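Local coordinates for bifunctional thiamine biosynthesis protein ThiDN (Methanocaldococcus jannaschii DSM 2661, PDB 2PHP) that probably makes thiamine phosphate by joining thiazole phosphate and pyrimidine diphosphate units in this C-terminal ThiN domain, the whole protein probably also phosphorylating hydroxymethylpyrimidine and its phosphate, at residues B[114-119]-B[138-143]; B[146-151]-B[161-166]. All coordinates share one frame; numbering follows the deposited sequence.

Contact 1: B[114-119]-B[138-143]; sequences AVSSFD and CEKFGG
Phe-141 and Lys-140, at the C-terminal end of helix 129-141, pack onto edge strand 115-117 in a helix-on-strand contact at the surface of the domain. Ser-116 and Phe-141 mark the closest backbone approach, with their CA atoms 6.1 Å apart. The Phe-141 ring meets the start of segment 114-119 obliquely: its CZ lies 3.3 Å from Ala-114 CB, while the carbonyl O of Val-115 approaches CD1. The CB of Phe-141 sits 3.9 Å from Ser-116 OG, and Lys-140 CD lies equally far from that oxygen; the hydroxyl itself is hydrogen-bonded to the carbonyl of Ala-137, one turn back in the helix. Lys-140 leaves its backbone with CG trans to N (chi1 175°), then bends at its last two torsions, which brings NZ to Ser-117 O for a weak 3.4 Å hydrogen bond. Just beyond the helix, Gly-142 has positive phi, and Cys-138 O accepts from both Gly-142 N and Gly-143 N as the chain turns away. Strand 115-117, helix 129-141 and the parallel strand 147-150 form a beta-alpha-beta crossover, whose connecting helix packs here, by its C-terminal end, on the first strand.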
loop_
_atom_site.group_PDB
_atom_site.type_symbol
_atom_site.label_atom_id
_atom_site.label_comp_id
_atom_site.label_asym_id
_atom_site.label_seq_id
_atom_site.Cartn_x
_atom_site.Cartn_y
_atom_site.Cartn_z
ATOM N N ALA B 114 28.167 15.384 15.913
ATOM C CA ALA B 114 29.217 14.570 16.503
ATOM C C ALA B 114 29.215 13.341 15.605
ATOM O O ALA B 114 28.189 12.673 15.461
ATOM C CB ALA B 114 28.858 14.183 17.926
ATOM N N VAL B 115 30.359 13.051 14.996
ATOM C CA VAL B 115 30.487 11.925 14.080
ATOM C C VAL B 115 31.596 10.959 14.491
ATOM O O VAL B 115 32.647 11.365 14.987
ATOM C CB VAL B 115 30.791 12.427 12.644
ATOM C CG1 VAL B 115 30.723 11.275 11.656
ATOM C CG2 VAL B 115 29.822 13.528 12.258
ATOM N N SER B 116 31.347 9.672 14.280
ATOM C CA SER B 116 32.317 8.639 14.587
ATOM C C SER B 116 32.096 7.525 13.570
ATOM O O SER B 116 31.118 7.548 12.823
ATOM C CB SER B 116 32.123 8.122 16.013
ATOM O OG SER B 116 33.140 7.196 16.349
ATOM N N SER B 117 32.991 6.546 13.536
ATOM C CA SER B 117 32.859 5.470 12.566
ATOM C C SER B 117 33.615 4.196 12.937
ATOM O O SER B 117 34.201 4.094 14.014
ATOM C CB SER B 117 33.345 5.974 11.209
ATOM O OG SER B 117 34.679 6.439 11.312
ATOM N N PHE B 118 33.576 3.225 12.029
ATOM C CA PHE B 118 34.264 1.948 12.193
ATOM C C PHE B 118 34.604 1.411 10.805
ATOM O O PHE B 118 34.005 1.827 9.807
ATOM C CB PHE B 118 33.392 0.943 12.969
ATOM C CG PHE B 118 32.174 0.484 12.221
ATOM C CD1 PHE B 118 32.251 -0.562 11.305
ATOM C CD2 PHE B 118 30.948 1.103 12.428
ATOM C CE1 PHE B 118 31.117 -0.986 10.605
ATOM C CE2 PHE B 118 29.813 0.689 11.735
ATOM C CZ PHE B 118 29.898 -0.357 10.821
ATOM N N ASP B 119 35.559 0.488 10.751
ATOM C CA ASP B 119 36.025 -0.090 9.493
ATOM C C ASP B 119 35.694 -1.571 9.393
ATOM O O ASP B 119 36.226 -2.377 10.154
ATOM C CB ASP B 119 37.544 0.085 9.381
ATOM C CG ASP B 119 38.084 -0.298 8.009
ATOM O OD1 ASP B 119 37.522 -1.210 7.367
ATOM O OD2 ASP B 119 39.083 0.311 7.574
ATOM N N CYS B 138 31.668 4.094 19.292
ATOM C CA CYS B 138 31.367 4.802 20.523
ATOM C C CYS B 138 32.602 4.922 21.428
ATOM O O CYS B 138 32.868 5.994 21.973
ATOM C CB CYS B 138 30.200 4.114 21.249
ATOM S SG CYS B 138 28.587 4.349 20.409
ATOM N N GLU B 139 33.364 3.839 21.570
ATOM C CA GLU B 139 34.567 3.875 22.404
ATOM C C GLU B 139 35.546 4.894 21.826
ATOM O O GLU B 139 36.249 5.581 22.561
ATOM C CB GLU B 139 35.229 2.490 22.467
ATOM C CG GLU B 139 34.305 1.387 22.969
ATOM C CD GLU B 139 35.016 0.060 23.188
ATOM O OE1 GLU B 139 35.876 -0.307 22.359
ATOM O OE2 GLU B 139 34.702 -0.627 24.187
ATOM N N LYS B 140 35.575 4.996 20.502
ATOM C CA LYS B 140 36.462 5.930 19.820
ATOM C C LYS B 140 36.028 7.379 20.040
ATOM O O LYS B 140 36.860 8.287 20.066
ATOM C CB LYS B 140 36.489 5.624 18.320
ATOM C CG LYS B 140 37.294 6.615 17.502
ATOM C CD LYS B 140 37.006 6.502 16.004
ATOM C CE LYS B 140 37.608 5.251 15.360
ATOM N NZ LYS B 140 37.036 3.965 15.853
ATOM N N PHE B 141 34.723 7.590 20.196
ATOM C CA PHE B 141 34.174 8.928 20.400
ATOM C C PHE B 141 34.086 9.291 21.880
ATOM O O PHE B 141 34.006 10.470 22.234
ATOM C CB PHE B 141 32.780 9.005 19.770
ATOM C CG PHE B 141 32.098 10.329 19.947
ATOM C CD1 PHE B 141 32.516 11.447 19.230
ATOM C CD2 PHE B 141 31.024 10.457 20.825
ATOM C CE1 PHE B 141 31.875 12.678 19.384
ATOM C CE2 PHE B 141 30.374 11.683 20.986
ATOM C CZ PHE B 141 30.800 12.797 20.264
ATOM N N GLY B 142 34.101 8.279 22.740
ATOM C CA GLY B 142 34.006 8.521 24.168
ATOM C C GLY B 142 32.552 8.700 24.573
ATOM O O GLY B 142 32.243 9.372 25.562
ATOM N N GLY B 143 31.661 8.087 23.797
ATOM C CA GLY B 143 30.235 8.172 24.058
ATOM C C GLY B 143 29.446 7.852 22.799
ATOM O O GLY B 143 29.994 7.291 21.849
#

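Contact 2: B[146-151]-B[161-166]; sequences DIIYDR and RVLGRD
The two terminal nitrogens of Arg-161 converge on one carboxylate oxygen of Asp-150. The two bonds, Arg-161 NH1 to Asp-150 OD1 and Arg-161 NH2 to Asp-150 OD1, are each 3.0 Å long. OD1 lies almost in the guanidinium plane, but both nitrogens reach it from the same face of the carboxylate; NH1 comes in on the anti side and NH2 from above the plane. The carboxylate and guanidinium planes stand 40° apart. An arginine chain extended from CG to NE runs past Ile-148 O to make this reach, while a chi1 of 79° swings the Asp-150 carboxylate round toward Arg-161.

Behind the ion pair is the antiparallel ladder of strands 147-150 and 159-164. Ile-148 and Arg-161 are a hydrogen-bonded pair: Ile-148 N gives to Arg-161 O at 3.0 Å, and Arg-161 N returns a bond to Ile-148 O at 2.8 Å. Farther along, Leu-163 N donates to Asp-146 O at 3.0 Å, and Ile-147 faces Val-162 as a non-hydrogen-bonded pair. Leu-163 CD1 packs against Ile-148 CG1 at 4.1 Å. Ile-148 and Arg-161 share a face of the sheet and touch helix 129-141, Ile-148 on Thr-134, Ala-137 and Cys-138, Arg-161 on Met-130. Ile-147 and Val-162 project to the other face, against helix 167-185.

In the second shell, Arg-120 forms a salt bridge to Asp-150 OD2 and Gly-152 N also bonds that oxygen, so both carboxylate oxygens are engaged. Arg-120 NH2 lies close to Arg-161 NH2, and the shared aspartate probably offsets their like charges. NH1 and NH2 meeting at OD1 hold the end of Arg-161 at that oxygen, and two arginines around a buried carboxylate would be expected to favour its charged form.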
loop_
_atom_site.group_PDB
_atom_site.type_symbol
_atom_site.label_atom_id
_atom_site.label_comp_id
_atom_site.label_asym_id
_atom_site.label_seq_id
_atom_site.Cartn_x
_atom_site.Cartn_y
_atom_site.Cartn_z
ATOM N N ASP B 146 26.130 11.559 17.189
ATOM C CA ASP B 146 24.896 11.777 16.446
ATOM C C ASP B 146 24.916 10.861 15.230
ATOM O O ASP B 146 23.876 10.423 14.744
ATOM C CB ASP B 146 24.816 13.214 15.939
ATOM C CG ASP B 146 24.731 14.224 17.057
ATOM O OD1 ASP B 146 23.708 14.234 17.769
ATOM O OD2 ASP B 146 25.689 15.006 17.214
ATOM N N ILE B 147 26.121 10.574 14.750
ATOM C CA ILE B 147 26.290 9.765 13.557
ATOM C C ILE B 147 27.392 8.723 13.650
ATOM O O ILE B 147 28.482 8.987 14.166
ATOM C CB ILE B 147 26.603 10.676 12.345
ATOM C CG1 ILE B 147 25.456 11.665 12.127
ATOM C CG2 ILE B 147 26.865 9.841 11.116
ATOM C CD1 ILE B 147 25.727 12.704 11.054
ATOM N N ILE B 148 27.082 7.536 13.144
ATOM C CA ILE B 148 28.023 6.439 13.082
ATOM C C ILE B 148 27.927 5.989 11.629
ATOM O O ILE B 148 26.868 5.558 11.165
ATOM C CB ILE B 148 27.631 5.271 14.012
ATOM C CG1 ILE B 148 27.769 5.698 15.476
ATOM C CG2 ILE B 148 28.535 4.077 13.751
ATOM C CD1 ILE B 148 27.500 4.593 16.458
ATOM N N TYR B 149 29.022 6.123 10.897
ATOM C CA TYR B 149 29.022 5.735 9.499
ATOM C C TYR B 149 30.171 4.782 9.260
ATOM O O TYR B 149 31.012 4.591 10.127
ATOM C CB TYR B 149 29.176 6.979 8.616
ATOM C CG TYR B 149 30.590 7.531 8.525
ATOM C CD1 TYR B 149 31.518 6.985 7.634
ATOM C CD2 TYR B 149 30.998 8.604 9.321
ATOM C CE1 TYR B 149 32.814 7.497 7.534
ATOM C CE2 TYR B 149 32.292 9.121 9.228
ATOM C CZ TYR B 149 33.194 8.564 8.333
ATOM O OH TYR B 149 34.471 9.073 8.238
ATOM N N ASP B 150 30.179 4.162 8.090
ATOM C CA ASP B 150 31.258 3.269 7.708
ATOM C C ASP B 150 31.317 3.330 6.187
ATOM O O ASP B 150 30.295 3.543 5.526
ATOM C CB ASP B 150 31.030 1.841 8.229
ATOM C CG ASP B 150 30.050 1.044 7.382
ATOM O OD1 ASP B 150 28.839 1.343 7.421
ATOM O OD2 ASP B 150 30.505 0.117 6.681
ATOM N N ARG B 151 32.514 3.169 5.632
ATOM C CA ARG B 151 32.695 3.268 4.193
ATOM C C ARG B 151 32.339 2.022 3.383
ATOM O O ARG B 151 32.630 1.946 2.182
ATOM C CB ARG B 151 34.126 3.732 3.893
ATOM C CG ARG B 151 34.429 5.115 4.473
ATOM C CD ARG B 151 35.565 5.845 3.737
ATOM N NE ARG B 151 36.833 5.840 4.474
ATOM C CZ ARG B 151 37.682 4.812 4.519
ATOM N NH1 ARG B 151 37.410 3.685 3.865
ATOM N NH2 ARG B 151 38.811 4.908 5.218
ATOM N N ARG B 161 24.457 6.178 9.884
ATOM C CA ARG B 161 23.437 5.847 10.864
ATOM C C ARG B 161 23.248 7.035 11.813
ATOM O O ARG B 161 24.197 7.490 12.450
ATOM C CB ARG B 161 23.852 4.575 11.614
ATOM C CG ARG B 161 24.177 3.422 10.663
ATOM C CD ARG B 161 24.812 2.228 11.356
ATOM N NE ARG B 161 25.137 1.169 10.397
ATOM C CZ ARG B 161 26.205 1.170 9.601
ATOM N NH1 ARG B 161 27.083 2.171 9.645
ATOM N NH2 ARG B 161 26.379 0.182 8.735
ATOM N N VAL B 162 22.021 7.551 11.869
ATOM C CA VAL B 162 21.674 8.683 12.719
ATOM C C VAL B 162 21.013 8.164 14.005
ATOM O O VAL B 162 20.036 7.419 13.950
ATOM C CB VAL B 162 20.711 9.653 11.970
ATOM C CG1 VAL B 162 20.316 10.813 12.865
ATOM C CG2 VAL B 162 21.387 10.175 10.693
ATOM N N LEU B 163 21.560 8.551 15.156
ATOM C CA LEU B 163 21.039 8.108 16.450
ATOM C C LEU B 163 20.443 9.273 17.238
ATOM O O LEU B 163 20.717 10.437 16.943
ATOM C CB LEU B 163 22.157 7.454 17.281
ATOM C CG LEU B 163 22.897 6.236 16.705
ATOM C CD1 LEU B 163 23.840 6.676 15.600
ATOM C CD2 LEU B 163 23.700 5.545 17.799
ATOM N N GLY B 164 19.633 8.957 18.244
ATOM C CA GLY B 164 19.013 9.998 19.046
ATOM C C GLY B 164 18.222 9.424 20.204
ATOM O O GLY B 164 18.159 8.204 20.369
ATOM N N ARG B 165 17.615 10.301 21.001
ATOM C CA ARG B 165 16.839 9.873 22.162
ATOM C C ARG B 165 15.566 9.130 21.776
ATOM O O ARG B 165 15.171 8.175 22.450
ATOM C CB ARG B 165 16.515 11.080 23.052
ATOM C CG ARG B 165 17.765 11.741 23.625
ATOM C CD ARG B 165 17.536 12.314 25.010
ATOM N NE ARG B 165 18.385 13.473 25.265
ATOM C CZ ARG B 165 18.577 14.467 24.398
ATOM N NH1 ARG B 165 17.972 14.452 23.211
ATOM N NH2 ARG B 165 19.391 15.471 24.706
ATOM N N ASP B 166 14.920 9.577 20.703
ATOM C CA ASP B 166 13.719 8.921 20.196
ATOM C C ASP B 166 13.621 9.131 18.691
ATOM O O ASP B 166 14.365 9.934 18.114
ATOM C CB ASP B 166 12.447 9.425 20.894
ATOM C CG ASP B 166 12.270 10.924 20.793
ATOM O OD1 ASP B 166 12.369 11.479 19.672
ATOM O OD2 ASP B 166 12.013 11.543 21.845
#

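In the fold
The two contacts, with centres 10 Å apart, meet along neighbouring strands of one mixed sheet. Both segments of contact 1 precede those of contact 2 in the chain, and a short loop leads from helix 129-141 into strand 147-150. Strand 115-117 pairs in parallel with that strand, Ser-116 N lying 2.9 Å from Ile-147 O in a probable hydrogen bond. At the entry to both strands, Ala-114 N probably bonds the side chain of Asp-146, 2.8 Å from its OD2. Strand 147-150 thus serves as the middle member, parallel to 115-117 on one side and antiparallel to 159-164 on the other. Helix 129-141 also bridges the two, since it touches both Ile-148 and Arg-161 of contact 2. Phe-118 of contact 1 packs beside Asp-150 and Arg-161.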